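Local coordinates for protein putative esterase (Uncultured bacterium, PDB 7C4D) that probably hydrolyses carboxylic ester bonds, as a carboxylesterase of the alpha/beta hydrolase fold from a marine bacterium, at residues V90-H95 with K114-A119; D120-K125 with D226-K231; A217-G222 with E238-A243. All blocks are in the same frame, centred on the assembly; numbering follows the deposited sequence.

Interaction 1 (V90-H95 with K114-A119). With SO4 (sulfate ion), chain E.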
loop_
_atom_site.group_PDB
_atom_site.type_symbol
_atom_site.label_atom_id
_atom_site.label_comp_id
_atom_site.label_asym_id
_atom_site.label_seq_id
_atom_site.Cartn_x
_atom_site.Cartn_y
_atom_site.Cartn_z
ATOM N N VAL A 90 -4.237 -5.439 16.657
ATOM C CA VAL A 90 -4.759 -4.543 15.652
ATOM C C VAL A 90 -5.306 -5.317 14.470
ATOM O O VAL A 90 -4.781 -6.373 14.112
ATOM C CB VAL A 90 -3.697 -3.550 15.160
ATOM C CG1 VAL A 90 -3.309 -2.572 16.239
ATOM C CG2 VAL A 90 -2.510 -4.207 14.454
ATOM N N ASN A 91 -6.309 -4.700 13.832
ATOM C CA ASN A 91 -6.703 -5.092 12.490
ATOM C C ASN A 91 -5.833 -4.325 11.500
ATOM O O ASN A 91 -5.483 -3.186 11.757
ATOM C CB ASN A 91 -8.173 -4.761 12.226
ATOM C CG ASN A 91 -9.096 -5.537 13.140
ATOM O OD1 ASN A 91 -9.167 -6.751 13.055
ATOM N ND2 ASN A 91 -9.733 -4.842 14.063
ATOM N N ILE A 92 -5.590 -4.921 10.344
ATOM C CA ILE A 92 -4.729 -4.319 9.336
ATOM C C ILE A 92 -5.344 -4.563 7.973
ATOM O O ILE A 92 -5.711 -5.684 7.656
ATOM C CB ILE A 92 -3.273 -4.871 9.375
ATOM C CG1 ILE A 92 -2.612 -4.553 10.709
ATOM C CG2 ILE A 92 -2.433 -4.329 8.202
ATOM C CD1 ILE A 92 -1.192 -5.109 10.861
ATOM N N ILE A 93 -5.374 -3.496 7.167
ATOM C CA ILE A 93 -5.577 -3.559 5.736
ATOM C C ILE A 93 -4.303 -3.050 5.032
ATOM O O ILE A 93 -3.820 -1.969 5.336
ATOM C CB ILE A 93 -6.798 -2.695 5.328
ATOM C CG1 ILE A 93 -8.079 -3.085 6.081
ATOM C CG2 ILE A 93 -6.981 -2.722 3.810
ATOM C CD1 ILE A 93 -9.207 -2.059 5.991
ATOM N N GLY A 94 -3.761 -3.831 4.102
ATOM C CA GLY A 94 -2.583 -3.438 3.339
ATOM C C GLY A 94 -2.852 -3.647 1.859
ATOM O O GLY A 94 -3.160 -4.762 1.442
ATOM N N HIS A 95 -2.746 -2.569 1.101
ATOM C CA HIS A 95 -2.954 -2.581 -0.338
ATOM C C HIS A 95 -1.592 -2.687 -1.022
ATOM O O HIS A 95 -0.718 -1.846 -0.787
ATOM C CB HIS A 95 -3.688 -1.315 -0.792
ATOM C CG HIS A 95 -3.815 -1.216 -2.270
ATOM N ND1 HIS A 95 -3.225 -0.237 -2.998
ATOM C CD2 HIS A 95 -4.402 -2.032 -3.168
ATOM C CE1 HIS A 95 -3.467 -0.430 -4.277
ATOM N NE2 HIS A 95 -4.208 -1.499 -4.394
ATOM N N LYS A 114 -5.113 -8.992 14.931
ATOM C CA LYS A 114 -6.379 -9.668 15.153
ATOM C C LYS A 114 -6.838 -10.277 13.840
ATOM O O LYS A 114 -7.140 -11.450 13.792
ATOM C CB LYS A 114 -7.464 -8.724 15.677
ATOM C CG LYS A 114 -7.155 -7.974 16.965
ATOM C CD LYS A 114 -8.077 -6.787 17.153
ATOM C CE LYS A 114 -7.929 -6.048 18.469
ATOM N NZ LYS A 114 -8.615 -6.752 19.578
ATOM N N LYS A 115 -6.917 -9.474 12.776
ATOM C CA LYS A 115 -7.330 -10.003 11.491
ATOM C C LYS A 115 -6.614 -9.201 10.423
ATOM O O LYS A 115 -6.266 -8.051 10.670
ATOM C CB LYS A 115 -8.837 -9.833 11.272
ATOM C CG LYS A 115 -9.764 -10.694 12.114
ATOM C CD LYS A 115 -11.087 -10.957 11.401
ATOM C CE LYS A 115 -12.006 -11.781 12.271
ATOM N NZ LYS A 115 -12.493 -10.946 13.393
ATOM N N LEU A 116 -6.391 -9.826 9.258
ATOM C CA LEU A 116 -5.580 -9.196 8.239
ATOM C C LEU A 116 -6.352 -9.109 6.923
ATOM O O LEU A 116 -6.904 -10.100 6.444
ATOM C CB LEU A 116 -4.302 -10.014 8.073
ATOM C CG LEU A 116 -3.469 -9.707 6.823
ATOM C CD1 LEU A 116 -3.053 -8.233 6.778
ATOM C CD2 LEU A 116 -2.241 -10.622 6.734
ATOM N N ILE A 117 -6.366 -7.914 6.322
ATOM C CA ILE A 117 -6.921 -7.848 4.976
ATOM C C ILE A 117 -5.808 -7.476 3.998
ATOM O O ILE A 117 -5.147 -6.459 4.203
ATOM C CB ILE A 117 -8.126 -6.874 4.864
ATOM C CG1 ILE A 117 -9.354 -7.324 5.685
ATOM C CG2 ILE A 117 -8.497 -6.714 3.408
ATOM C CD1 ILE A 117 -10.461 -6.273 5.757
ATOM N N VAL A 118 -5.612 -8.296 2.950
ATOM C CA VAL A 118 -4.617 -8.046 1.911
ATOM C C VAL A 118 -5.306 -7.736 0.578
ATOM O O VAL A 118 -5.951 -8.623 0.010
ATOM C CB VAL A 118 -3.640 -9.236 1.776
ATOM C CG1 VAL A 118 -2.760 -9.089 0.546
ATOM C CG2 VAL A 118 -2.816 -9.422 3.032
ATOM N N ALA A 119 -5.128 -6.487 0.085
ATOM C CA ALA A 119 -5.802 -5.995 -1.127
ATOM C C ALA A 119 -4.902 -6.105 -2.364
ATOM O O ALA A 119 -3.889 -5.394 -2.494
ATOM C CB ALA A 119 -6.281 -4.570 -0.938
HETATM S S SO4 E . -3.103 3.611 -2.489
HETATM O O1 SO4 E . -2.697 4.853 -1.887
HETATM O O2 SO4 E . -2.081 3.207 -3.431
HETATM O O3 SO4 E . -3.231 2.577 -1.481
HETATM O O4 SO4 E . -4.355 3.778 -3.168
#
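With CG of His95 turned anti to the backbone N (chi1 175°), the imidazole runs on beyond the end of its strand and sets its CD2 edge against the methyl group of Ala119, CD2 to CB 3.9 Å. Ile93 and Ile117 instead both place CG1 anti to the carbonyl carbon, chi1 -55° and -65°; paired in register on the same face, they share this torsion and so lie side by side, pointing the same way, CG1 of Ile93 resting 4.0 Å from CB of Ile117. Beta-branched residues suit this place, since they favour extended backbone and fill the face between the sheet and helix 260-270. The two strands run parallel, joined by a zigzag of backbone bonds in which Ile92 and Gly94 each give their N-H and receive one at their carbonyl O: Ile117 N to Ile92 O is the shortest, at 2.7 Å and almost straight. These are neighbouring strands of the central sheet in the alpha/beta hydrolase fold, linked by helix 97-108 as a beta-alpha-beta crossover; Gly94 and the Ser96 that follows His95 fit the nucleophile elbow pattern. On the helix 97-108 face, CD1 of Leu116 reaches CG2 of Ile92 at 4.2 Å. At the other end Asn91 lays OD1 beside CB of Lys115, 3.6 Å away, while its ND2 is bound to Glu24 and to the carbonyl of Pro25. The His95 ring is held through NE2 by the carbonyl of His253, and ND1 gives a weak, bent bond to O3 of the sulfate, 3.2 Å long. Were His95 an alanine, the His253 carbonyl would probably lose this donor and a gap would open beside the Ala119 methyl. The sulfate also takes bonds from Trp39, Asn38, His256 and the backbone N of Gly31.

Interaction 2 (D120-K125 with D226-K231)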
loop_
_atom_site.group_PDB
_atom_site.type_symbol
_atom_site.label_atom_id
_atom_site.label_comp_id
_atom_site.label_asym_id
_atom_site.label_seq_id
_atom_site.Cartn_x
_atom_site.Cartn_y
_atom_site.Cartn_z
ATOM N N ASP A 120 -5.272 -7.051 -3.233
ATOM C CA ASP A 120 -4.753 -7.219 -4.589
ATOM C C ASP A 120 -3.215 -7.340 -4.682
ATOM O O ASP A 120 -2.591 -6.635 -5.466
ATOM C CB ASP A 120 -5.365 -6.208 -5.559
ATOM C CG ASP A 120 -5.376 -6.700 -7.010
ATOM O OD1 ASP A 120 -5.971 -7.775 -7.295
ATOM O OD2 ASP A 120 -4.782 -6.015 -7.855
ATOM N N ILE A 121 -2.618 -8.269 -3.922
ATOM C CA ILE A 121 -1.232 -8.653 -4.068
ATOM C C ILE A 121 -1.037 -10.037 -3.448
ATOM O O ILE A 121 -1.739 -10.413 -2.502
ATOM C CB ILE A 121 -0.302 -7.594 -3.438
ATOM C CG1 ILE A 121 1.131 -7.758 -3.955
ATOM C CG2 ILE A 121 -0.415 -7.619 -1.932
ATOM C CD1 ILE A 121 2.155 -6.816 -3.386
ATOM N N ALA A 122 -0.085 -10.807 -3.988
ATOM C CA ALA A 122 0.126 -12.165 -3.497
ATOM C C ALA A 122 1.403 -12.193 -2.663
ATOM O O ALA A 122 2.232 -11.306 -2.782
ATOM C CB ALA A 122 0.162 -13.145 -4.656
ATOM N N PRO A 123 1.645 -13.191 -1.797
ATOM C CA PRO A 123 2.874 -13.193 -1.029
ATOM C C PRO A 123 4.149 -13.405 -1.854
ATOM O O PRO A 123 5.234 -13.070 -1.388
ATOM C CB PRO A 123 2.689 -14.307 0.010
ATOM C CG PRO A 123 1.296 -14.851 -0.180
ATOM C CD PRO A 123 0.791 -14.347 -1.511
ATOM N N GLY A 124 4.038 -13.913 -3.078
ATOM C CA GLY A 124 5.228 -14.352 -3.798
ATOM C C GLY A 124 5.868 -13.285 -4.699
ATOM O O GLY A 124 5.362 -12.179 -4.903
ATOM N N LYS A 125 7.018 -13.649 -5.267
ATOM C CA LYS A 125 7.833 -12.745 -6.064
ATOM C C LYS A 125 7.202 -12.589 -7.435
ATOM O O LYS A 125 6.661 -13.549 -7.970
ATOM C CB LYS A 125 9.273 -13.277 -6.172
ATOM C CG LYS A 125 10.140 -12.594 -7.223
ATOM C CD LYS A 125 11.460 -13.273 -7.463
ATOM C CE LYS A 125 12.099 -12.785 -8.749
ATOM N NZ LYS A 125 13.488 -13.281 -8.908
ATOM N N ASP A 226 -4.356 -8.881 -12.369
ATOM C CA ASP A 226 -3.673 -10.158 -12.403
ATOM C C ASP A 226 -2.559 -10.202 -11.371
ATOM O O ASP A 226 -1.663 -11.024 -11.511
ATOM C CB ASP A 226 -3.128 -10.474 -13.797
ATOM C CG ASP A 226 -4.220 -10.910 -14.757
ATOM O OD1 ASP A 226 -5.109 -11.679 -14.335
ATOM O OD2 ASP A 226 -4.182 -10.467 -15.917
ATOM N N TYR A 227 -2.661 -9.388 -10.311
ATOM C CA TYR A 227 -1.700 -9.478 -9.216
ATOM C C TYR A 227 -1.891 -10.776 -8.447
ATOM O O TYR A 227 -0.901 -11.322 -7.958
ATOM C CB TYR A 227 -1.758 -8.266 -8.281
ATOM C CG TYR A 227 -1.135 -7.020 -8.859
ATOM C CD1 TYR A 227 -1.640 -6.445 -10.012
ATOM C CD2 TYR A 227 -0.071 -6.396 -8.229
ATOM C CE1 TYR A 227 -1.079 -5.300 -10.548
ATOM C CE2 TYR A 227 0.512 -5.255 -8.755
ATOM C CZ TYR A 227 0.010 -4.720 -9.922
ATOM O OH TYR A 227 0.559 -3.596 -10.432
ATOM N N ILE A 228 -3.153 -11.236 -8.334
ATOM C CA ILE A 228 -3.457 -12.542 -7.751
ATOM C C ILE A 228 -4.083 -13.442 -8.827
ATOM O O ILE A 228 -5.072 -13.071 -9.455
ATOM C CB ILE A 228 -4.358 -12.434 -6.488
ATOM C CG1 ILE A 228 -3.787 -11.514 -5.401
ATOM C CG2 ILE A 228 -4.694 -13.812 -5.932
ATOM C CD1 ILE A 228 -4.684 -11.356 -4.153
ATOM N N THR A 229 -3.510 -14.630 -9.027
ATOM C CA THR A 229 -4.058 -15.622 -9.944
ATOM C C THR A 229 -4.195 -16.941 -9.199
ATOM O O THR A 229 -3.930 -17.010 -8.010
ATOM C CB THR A 229 -3.212 -15.775 -11.227
ATOM O OG1 THR A 229 -1.820 -15.995 -10.953
ATOM C CG2 THR A 229 -3.379 -14.617 -12.189
ATOM N N ASP A 230 -4.546 -17.999 -9.930
ATOM C CA ASP A 230 -4.930 -19.266 -9.334
ATOM C C ASP A 230 -3.696 -20.030 -8.868
ATOM O O ASP A 230 -3.800 -20.863 -7.976
ATOM C CB ASP A 230 -5.860 -20.041 -10.275
ATOM C CG ASP A 230 -7.071 -19.221 -10.707
ATOM O OD1 ASP A 230 -6.891 -18.289 -11.530
ATOM O OD2 ASP A 230 -8.184 -19.496 -10.196
ATOM N N LYS A 231 -2.525 -19.710 -9.436
ATOM C CA LYS A 231 -1.277 -20.299 -8.968
ATOM C C LYS A 231 -0.812 -19.668 -7.656
ATOM O O LYS A 231 0.046 -20.236 -6.981
ATOM C CB LYS A 231 -0.189 -20.260 -10.047
ATOM C CG LYS A 231 -0.167 -19.021 -10.929
ATOM C CD LYS A 231 0.918 -18.031 -10.559
ATOM C CE LYS A 231 1.338 -17.181 -11.738
ATOM N NZ LYS A 231 2.237 -16.075 -11.331
#
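Tyr227 lies against the backbone and side chain of Asp120, where two loops meet beyond the C-terminal ends of parallel strands, the usual site of catalytic residues in the alpha/beta hydrolase fold. Tyr227, Asp120 and Ile228 carry the contact. Asp120 is probably the acid of a Ser-His-Asp triad with Ser96 and His253, whose geometry it fits; its OD2 accepts bonds from His253 ND1 and Ser225 OG, while OD1 takes the backbone N of Gly222. The side chains of Asp120 and Tyr227 cross at about a right angle, with the carboxylate and ring planes 44° apart, and OD2 of Asp120 stands 3.8 Å from CB of Tyr227. The carbonyl O of Asp120 comes nearer, 3.4 Å from the same CB. A tyrosine suits the spot because its broad ring can pack against this loop and also stack on the His253 ring. Ile228 makes an apolar counterpart: its slim CG1-CD1 arm, extended with chi2 178°, reaches the peptide of Ile121, and a branched aliphatic chain also suits the neighbouring Ile236 of helix 232-239. The small Ala122 lets the loops come close, its CB 4.3 Å from CG1 of Ile228, and CD1 of Ile228 ends 3.5 Å from the carbonyl O of Ile121.

Interaction 3 (A217-G222 with E238-A243)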
loop_
_atom_site.group_PDB
_atom_site.type_symbol
_atom_site.label_atom_id
_atom_site.label_comp_id
_atom_site.label_asym_id
_atom_site.label_seq_id
_atom_site.Cartn_x
_atom_site.Cartn_y
_atom_site.Cartn_z
ATOM N N ALA A 217 -7.105 -14.248 7.638
ATOM C CA ALA A 217 -6.712 -13.314 6.612
ATOM C C ALA A 217 -7.755 -13.301 5.496
ATOM O O ALA A 217 -8.334 -14.327 5.156
ATOM C CB ALA A 217 -5.358 -13.720 6.056
ATOM N N LEU A 218 -7.894 -12.134 4.864
ATOM C CA LEU A 218 -8.763 -11.952 3.699
ATOM C C LEU A 218 -7.937 -11.379 2.544
ATOM O O LEU A 218 -7.284 -10.352 2.714
ATOM C CB LEU A 218 -9.937 -11.028 4.073
ATOM C CG LEU A 218 -10.820 -10.541 2.906
ATOM C CD1 LEU A 218 -11.483 -11.714 2.198
ATOM C CD2 LEU A 218 -11.895 -9.552 3.395
ATOM N N PHE A 219 -7.906 -12.087 1.401
ATOM C CA PHE A 219 -7.299 -11.580 0.178
ATOM C C PHE A 219 -8.428 -11.080 -0.723
ATOM O O PHE A 219 -9.323 -11.839 -1.118
ATOM C CB PHE A 219 -6.412 -12.655 -0.470
ATOM C CG PHE A 219 -5.143 -12.937 0.298
ATOM C CD1 PHE A 219 -5.170 -13.601 1.523
ATOM C CD2 PHE A 219 -3.913 -12.462 -0.160
ATOM C CE1 PHE A 219 -3.998 -13.842 2.248
ATOM C CE2 PHE A 219 -2.746 -12.661 0.584
ATOM C CZ PHE A 219 -2.789 -13.356 1.780
ATOM N N LEU A 220 -8.395 -9.779 -1.019
ATOM C CA LEU A 220 -9.340 -9.185 -1.946
ATOM C C LEU A 220 -8.643 -8.957 -3.287
ATOM O O LEU A 220 -7.712 -8.174 -3.385
ATOM C CB LEU A 220 -9.871 -7.875 -1.367
ATOM C CG LEU A 220 -10.891 -7.977 -0.228
ATOM C CD1 LEU A 220 -11.035 -6.598 0.388
ATOM C CD2 LEU A 220 -12.247 -8.420 -0.761
ATOM N N LYS A 221 -9.131 -9.645 -4.315
ATOM C CA LYS A 221 -8.616 -9.618 -5.669
ATOM C C LYS A 221 -9.490 -8.710 -6.532
ATOM O O LYS A 221 -10.708 -8.777 -6.460
ATOM C CB LYS A 221 -8.765 -11.024 -6.248
ATOM C CG LYS A 221 -8.052 -11.214 -7.574
ATOM C CD LYS A 221 -8.546 -12.367 -8.404
ATOM C CE LYS A 221 -8.268 -12.144 -9.875
ATOM N NZ LYS A 221 -9.011 -13.136 -10.677
ATOM N N GLY A 222 -8.875 -7.832 -7.326
ATOM C CA GLY A 222 -9.622 -7.139 -8.371
ATOM C C GLY A 222 -9.858 -8.071 -9.561
ATOM O O GLY A 222 -8.940 -8.773 -10.002
ATOM N N GLU A 238 -0.579 -21.980 2.116
ATOM C CA GLU A 238 0.566 -22.471 2.866
ATOM C C GLU A 238 0.881 -21.520 4.013
ATOM O O GLU A 238 1.067 -21.951 5.154
ATOM C CB GLU A 238 1.743 -22.547 1.897
ATOM C CG GLU A 238 2.855 -23.493 2.307
ATOM C CD GLU A 238 4.056 -23.333 1.388
ATOM O OE1 GLU A 238 3.888 -23.494 0.168
ATOM O OE2 GLU A 238 5.142 -22.985 1.884
ATOM N N ILE A 239 0.921 -20.213 3.717
ATOM C CA ILE A 239 1.200 -19.242 4.768
ATOM C C ILE A 239 -0.027 -19.046 5.681
ATOM O O ILE A 239 0.100 -18.982 6.905
ATOM C CB ILE A 239 1.648 -17.917 4.119
ATOM C CG1 ILE A 239 2.870 -18.089 3.211
ATOM C CG2 ILE A 239 1.854 -16.830 5.156
ATOM C CD1 ILE A 239 3.173 -16.884 2.358
ATOM N N PHE A 240 -1.223 -18.895 5.086
ATOM C CA PHE A 240 -2.454 -18.612 5.826
ATOM C C PHE A 240 -3.492 -19.688 5.503
ATOM O O PHE A 240 -4.247 -19.523 4.544
ATOM C CB PHE A 240 -3.039 -17.265 5.387
ATOM C CG PHE A 240 -2.149 -16.068 5.627
ATOM C CD1 PHE A 240 -1.996 -15.537 6.895
ATOM C CD2 PHE A 240 -1.461 -15.479 4.586
ATOM C CE1 PHE A 240 -1.196 -14.429 7.117
ATOM C CE2 PHE A 240 -0.638 -14.388 4.811
ATOM C CZ PHE A 240 -0.506 -13.863 6.079
ATOM N N PRO A 241 -3.509 -20.841 6.221
ATOM C CA PRO A 241 -4.323 -21.998 5.836
ATOM C C PRO A 241 -5.824 -21.735 5.746
ATOM O O PRO A 241 -6.499 -22.288 4.889
ATOM C CB PRO A 241 -4.005 -23.018 6.935
ATOM C CG PRO A 241 -2.602 -22.660 7.339
ATOM C CD PRO A 241 -2.655 -21.144 7.378
ATOM N N ASP A 242 -6.321 -20.840 6.595
ATOM C CA ASP A 242 -7.742 -20.543 6.635
ATOM C C ASP A 242 -8.058 -19.209 5.931
ATOM O O ASP A 242 -9.116 -18.636 6.144
ATOM C CB ASP A 242 -8.221 -20.627 8.088
ATOM C CG ASP A 242 -7.541 -19.622 9.009
ATOM O OD1 ASP A 242 -6.354 -19.325 8.783
ATOM O OD2 ASP A 242 -8.206 -19.138 9.951
ATOM N N ALA A 243 -7.165 -18.731 5.051
ATOM C CA ALA A 243 -7.349 -17.490 4.333
ATOM C C ALA A 243 -8.621 -17.531 3.483
ATOM O O ALA A 243 -8.954 -18.557 2.913
ATOM C CB ALA A 243 -6.151 -17.210 3.464
HETATM O O HOH W 1 -9.613 -16.032 6.914
#
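Ala217 and Phe219, on alternate positions of a strand, meet Phe240 and Ala243 just past helix 232-239, within the beta-alpha-beta unit that leads into strand 244-248 of the alpha/beta hydrolase sheet. The aromatic contacts come first. The Ala217 methyl sits over one face of the Phe240 ring in a CH-pi contact, CB 4.2 Å from the centroid, and CG2 of Ile239 covers the opposite face. The Phe219 and Phe240 rings meet obliquely, planes at 56°, with CD2 of Phe240 at the rim of the Phe219 ring, near its plane and 3.8 Å from CZ. With CG anti to the carbonyl carbon (chi1 -61°), Phe240 points its ring back to the strand. Among aliphatic contacts, CB of Ala243 lies 4.2 Å from CE1 of Phe219; alanines fit both here and at Ala217, where a methyl is enough to meet a ring while the backbones stay close. Polar contacts belong to the main chain. A type I beta turn from Phe240 to Ala243 is closed by Ala243 N to Phe240 O, and CA of Ala243 makes a C-H...O contact with Ala217 O. That same oxygen and Asp242 O each accept a hydrogen from one bridging water, 2.8 Å from either atom.

How the interactions relate
All three contacts are largely buried and lie in or beside the central sheet of one alpha/beta hydrolase fold, but their chemistry follows their place in it. Interaction 1 lies deepest, pairing two inner strands by regular backbone bonds. Interaction 3 lies farther out, where rings and methyls fill the crossover, with an exposed aspartate at its margin; its strand 217-222 pairs with 114-119 through Leu218 and both Leu116 and Val118, while Leu116 packs on Phe240. Interaction 2 begins where the chain leaves 114-119 for the probably catalytic loops, trading regular pairing for side-chain packing around an acidic residue. Asp120 ties interactions 2 and 3 through Leu220 O and Gly222 N, and Pro123 packs on Ile239.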